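Local coordinates for VP5 (Halorubrum pleomorphic virus 2, PDB 6QGI), which probably serves as the envelope protein that drives fusion of the viral membrane with that of its archaeal host, at residues A[3-15]-A[432-444]. Sequence-based numbering, arbitrary orientation.
Sequences PLVGVGLAAGAVG and TQYETIQLQGSFT
L439 and G441, which lie against A11 and A10 respectively, also frame the ring of F443: L439 CD1 sits 3.7 Å above the plane of the F443 ring, offset toward the rim, while G441 O meets the ring edge in plane. Q440 reaches across to A11 and G12. Its CG lies near A11 CA, and the bend at chi2 then brings the amide NE2 to 3.9 Å from G12 N; its OE1 takes a weak bond from Q438 NE2.

Strands 11-13 and 434-439 pair antiparallel. G12 and Q438 form the hydrogen-bonded pair, Q438 N bonding to G12 O at 2.8 Å and G12 N to Q438 O at 3.0 Å; A11-L439 and A13-I437 are the non-hydrogen-bonded pairs beside it. Before the strand, A10 turns out of the short helix with positive phi, and its O accepts G441 N at 3.2 Å. Past the strand, V14 N makes a weak bond to T436 O, reinforced by a water bridging the same two atoms. V14 CG2 lies 3.4 Å from Q438 N.

I437 fills the angle between helix and strand. With chi1 at 60°, its CG1 stands between backbone N and carbonyl carbon, sending CD1 to A11 CB and, 3.8 Å away, to L9 CD1. Its CG2 meets both methyls of V5, with CG1 of V5 at 3.7 Å.

Strand 11-13 is an outer antiparallel strand on 434-439, whose other edge pairs with strand 343-355 through backbone bonds of E435, I437 and L439 to A347, F345 and V343; T436 OG1 adds a hydrogen bond to T346 OG1. L9 and I437 pack on L314 of strand 312-320, and L439 on F318 of that strand and I305 of strand 301-307.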
loop_
_atom_site.group_PDB
_atom_site.type_symbol
_atom_site.label_atom_id
_atom_site.label_comp_id
_atom_site.label_asym_id
_atom_site.label_seq_id
_atom_site.Cartn_x
_atom_site.Cartn_y
_atom_site.Cartn_z
ATOM N N PRO A 3 -14.478 -3.352 4.602
ATOM C CA PRO A 3 -13.455 -2.349 4.961
ATOM C C PRO A 3 -13.772 -0.971 4.359
ATOM O O PRO A 3 -14.109 -0.878 3.175
ATOM C CB PRO A 3 -12.158 -2.939 4.398
ATOM C CG PRO A 3 -12.585 -3.849 3.305
ATOM C CD PRO A 3 -13.941 -4.376 3.681
ATOM N N LEU A 4 -13.719 0.088 5.204
ATOM C CA LEU A 4 -13.994 1.493 4.863
ATOM C C LEU A 4 -13.133 1.972 3.690
ATOM O O LEU A 4 -13.663 2.557 2.752
ATOM C CB LEU A 4 -13.737 2.378 6.113
ATOM C CG LEU A 4 -13.835 3.912 5.977
ATOM C CD1 LEU A 4 -15.258 4.360 5.653
ATOM C CD2 LEU A 4 -13.339 4.609 7.230
ATOM N N VAL A 5 -11.816 1.734 3.757
ATOM C CA VAL A 5 -10.865 2.133 2.726
ATOM C C VAL A 5 -11.132 1.338 1.435
ATOM O O VAL A 5 -11.243 1.939 0.362
ATOM C CB VAL A 5 -9.407 1.970 3.230
ATOM C CG1 VAL A 5 -8.394 2.155 2.103
ATOM C CG2 VAL A 5 -9.121 2.926 4.382
ATOM N N GLY A 6 -11.243 0.018 1.564
ATOM C CA GLY A 6 -11.456 -0.887 0.441
ATOM C C GLY A 6 -12.767 -0.759 -0.303
ATOM O O GLY A 6 -12.771 -0.817 -1.537
ATOM N N VAL A 7 -13.886 -0.596 0.427
ATOM C CA VAL A 7 -15.217 -0.527 -0.178
ATOM C C VAL A 7 -15.761 0.910 -0.181
ATOM O O VAL A 7 -16.140 1.409 -1.249
ATOM C CB VAL A 7 -16.209 -1.508 0.502
ATOM C CG1 VAL A 7 -17.579 -1.465 -0.167
ATOM C CG2 VAL A 7 -15.659 -2.934 0.512
ATOM N N GLY A 8 -15.817 1.534 0.998
ATOM C CA GLY A 8 -16.350 2.883 1.168
ATOM C C GLY A 8 -15.637 3.955 0.374
ATOM O O GLY A 8 -16.285 4.820 -0.215
ATOM N N LEU A 9 -14.300 3.895 0.337
ATOM C CA LEU A 9 -13.507 4.891 -0.371
ATOM C C LEU A 9 -12.987 4.364 -1.705
ATOM O O LEU A 9 -12.394 5.139 -2.460
ATOM C CB LEU A 9 -12.337 5.382 0.508
ATOM C CG LEU A 9 -12.684 5.847 1.937
ATOM C CD1 LEU A 9 -11.440 5.983 2.787
ATOM C CD2 LEU A 9 -13.501 7.140 1.935
ATOM N N ALA A 10 -13.234 3.062 -2.016
ATOM C CA ALA A 10 -12.777 2.370 -3.235
ATOM C C ALA A 10 -11.273 2.622 -3.413
ATOM O O ALA A 10 -10.786 2.918 -4.506
ATOM C CB ALA A 10 -13.577 2.833 -4.454
ATOM N N ALA A 11 -10.552 2.543 -2.287
ATOM C CA ALA A 11 -9.135 2.831 -2.174
ATOM C C ALA A 11 -8.341 1.628 -1.633
ATOM O O ALA A 11 -8.887 0.533 -1.483
ATOM C CB ALA A 11 -8.949 4.041 -1.262
ATOM N N GLY A 12 -7.052 1.844 -1.390
ATOM C CA GLY A 12 -6.154 0.847 -0.826
ATOM C C GLY A 12 -5.340 1.444 0.298
ATOM O O GLY A 12 -5.042 2.639 0.273
ATOM N N ALA A 13 -4.995 0.631 1.306
ATOM C CA ALA A 13 -4.146 1.084 2.410
ATOM C C ALA A 13 -2.725 1.315 1.870
ATOM O O ALA A 13 -2.343 0.691 0.874
ATOM C CB ALA A 13 -4.152 0.061 3.533
ATOM N N VAL A 14 -1.972 2.250 2.461
ATOM C CA VAL A 14 -0.634 2.538 1.946
ATOM C C VAL A 14 0.427 2.268 3.044
ATOM O O VAL A 14 0.346 2.809 4.156
ATOM C CB VAL A 14 -0.535 3.973 1.346
ATOM C CG1 VAL A 14 0.880 4.286 0.854
ATOM C CG2 VAL A 14 -1.547 4.157 0.214
ATOM N N GLY A 15 1.391 1.410 2.705
ATOM C CA GLY A 15 2.541 1.057 3.533
ATOM C C GLY A 15 3.778 1.073 2.659
ATOM O O GLY A 15 3.936 0.196 1.812
ATOM N N THR A 432 -8.565 11.213 16.407
ATOM C CA THR A 432 -8.229 11.400 14.990
ATOM C C THR A 432 -7.634 10.105 14.440
ATOM O O THR A 432 -6.891 9.420 15.145
ATOM C CB THR A 432 -7.240 12.566 14.791
ATOM O OG1 THR A 432 -6.013 12.253 15.451
ATOM C CG2 THR A 432 -7.793 13.914 15.259
ATOM N N GLN A 433 -7.971 9.766 13.196
ATOM C CA GLN A 433 -7.472 8.577 12.514
ATOM C C GLN A 433 -6.879 8.968 11.168
ATOM O O GLN A 433 -7.400 8.583 10.119
ATOM C CB GLN A 433 -8.580 7.524 12.349
ATOM C CG GLN A 433 -8.962 6.802 13.626
ATOM C CD GLN A 433 -9.778 5.559 13.362
ATOM O OE1 GLN A 433 -10.398 5.389 12.304
ATOM N NE2 GLN A 433 -9.790 4.655 14.335
ATOM N N TYR A 434 -5.792 9.762 11.201
ATOM C CA TYR A 434 -5.093 10.203 9.999
ATOM C C TYR A 434 -4.415 9.011 9.345
ATOM O O TYR A 434 -3.736 8.242 10.030
ATOM C CB TYR A 434 -4.074 11.297 10.324
ATOM C CG TYR A 434 -4.682 12.667 10.523
ATOM C CD1 TYR A 434 -4.860 13.535 9.452
ATOM C CD2 TYR A 434 -5.066 13.102 11.785
ATOM C CE1 TYR A 434 -5.400 14.809 9.633
ATOM C CE2 TYR A 434 -5.620 14.367 11.977
ATOM C CZ TYR A 434 -5.785 15.220 10.898
ATOM O OH TYR A 434 -6.335 16.471 11.080
ATOM N N GLU A 435 -4.656 8.817 8.039
ATOM C CA GLU A 435 -4.108 7.707 7.259
ATOM C C GLU A 435 -3.912 8.116 5.809
ATOM O O GLU A 435 -4.586 9.034 5.340
ATOM C CB GLU A 435 -5.049 6.483 7.312
ATOM C CG GLU A 435 -5.327 5.915 8.694
ATOM C CD GLU A 435 -6.408 4.855 8.779
ATOM O OE1 GLU A 435 -6.901 4.609 9.904
ATOM O OE2 GLU A 435 -6.760 4.275 7.727
ATOM N N THR A 436 -3.014 7.414 5.095
ATOM C CA THR A 436 -2.763 7.625 3.670
ATOM C C THR A 436 -3.354 6.449 2.911
ATOM O O THR A 436 -3.049 5.291 3.210
ATOM C CB THR A 436 -1.273 7.816 3.380
ATOM O OG1 THR A 436 -0.797 8.931 4.126
ATOM C CG2 THR A 436 -0.985 8.037 1.896
ATOM N N ILE A 437 -4.222 6.756 1.944
ATOM C CA ILE A 437 -4.905 5.772 1.105
ATOM C C ILE A 437 -4.528 6.003 -0.360
ATOM O O ILE A 437 -4.198 7.125 -0.738
ATOM C CB ILE A 437 -6.451 5.805 1.319
ATOM C CG1 ILE A 437 -7.063 7.186 0.965
ATOM C CG2 ILE A 437 -6.810 5.389 2.752
ATOM C CD1 ILE A 437 -8.534 7.214 0.687
ATOM N N GLN A 438 -4.554 4.943 -1.180
ATOM C CA GLN A 438 -4.291 5.083 -2.611
ATOM C C GLN A 438 -5.636 5.069 -3.318
ATOM O O GLN A 438 -6.360 4.082 -3.210
ATOM C CB GLN A 438 -3.349 3.989 -3.141
ATOM C CG GLN A 438 -3.016 4.174 -4.620
ATOM C CD GLN A 438 -2.121 3.106 -5.186
ATOM O OE1 GLN A 438 -1.052 2.827 -4.660
ATOM N NE2 GLN A 438 -2.533 2.504 -6.290
ATOM N N LEU A 439 -5.979 6.160 -4.019
ATOM C CA LEU A 439 -7.251 6.276 -4.729
ATOM C C LEU A 439 -7.221 5.456 -6.009
ATOM O O LEU A 439 -6.369 5.686 -6.864
ATOM C CB LEU A 439 -7.578 7.750 -5.029
ATOM C CG LEU A 439 -7.583 8.691 -3.820
ATOM C CD1 LEU A 439 -7.669 10.133 -4.245
ATOM C CD2 LEU A 439 -8.726 8.372 -2.867
ATOM N N GLN A 440 -8.124 4.469 -6.112
ATOM C CA GLN A 440 -8.242 3.560 -7.255
ATOM C C GLN A 440 -9.456 3.932 -8.089
ATOM O O GLN A 440 -9.367 4.013 -9.324
ATOM C CB GLN A 440 -8.366 2.096 -6.779
ATOM C CG GLN A 440 -7.528 1.710 -5.562
ATOM C CD GLN A 440 -6.068 1.488 -5.867
ATOM O OE1 GLN A 440 -5.604 1.588 -7.012
ATOM N NE2 GLN A 440 -5.306 1.173 -4.831
ATOM N N GLY A 441 -10.573 4.163 -7.400
ATOM C CA GLY A 441 -11.841 4.531 -8.007
ATOM C C GLY A 441 -11.982 6.022 -8.211
ATOM O O GLY A 441 -11.289 6.813 -7.563
ATOM N N SER A 442 -12.913 6.401 -9.107
ATOM C CA SER A 442 -13.214 7.778 -9.460
ATOM C C SER A 442 -13.715 8.584 -8.259
ATOM O O SER A 442 -14.330 8.041 -7.336
ATOM C CB SER A 442 -14.228 7.829 -10.589
ATOM O OG SER A 442 -13.666 7.404 -11.818
ATOM N N PHE A 443 -13.394 9.879 -8.273
ATOM C CA PHE A 443 -13.700 10.834 -7.216
ATOM C C PHE A 443 -13.817 12.246 -7.786
ATOM O O PHE A 443 -13.181 12.565 -8.795
ATOM C CB PHE A 443 -12.603 10.789 -6.120
ATOM C CG PHE A 443 -11.233 11.237 -6.581
ATOM C CD1 PHE A 443 -10.356 10.343 -7.191
ATOM C CD2 PHE A 443 -10.828 12.558 -6.429
ATOM C CE1 PHE A 443 -9.102 10.769 -7.651
ATOM C CE2 PHE A 443 -9.576 12.981 -6.885
ATOM C CZ PHE A 443 -8.717 12.081 -7.484
ATOM N N THR A 444 -14.583 13.101 -7.103
ATOM C CA THR A 444 -14.781 14.489 -7.508
ATOM C C THR A 444 -14.333 15.416 -6.377
ATOM O O THR A 444 -14.722 15.212 -5.228
ATOM C CB THR A 444 -16.256 14.727 -7.901
ATOM O OG1 THR A 444 -16.707 13.666 -8.750
ATOM C CG2 THR A 444 -16.476 16.077 -8.581
HETATM O O HOH W 1 -10.648 5.999 -4.850
HETATM O O HOH W 2 -3.389 3.130 5.069
#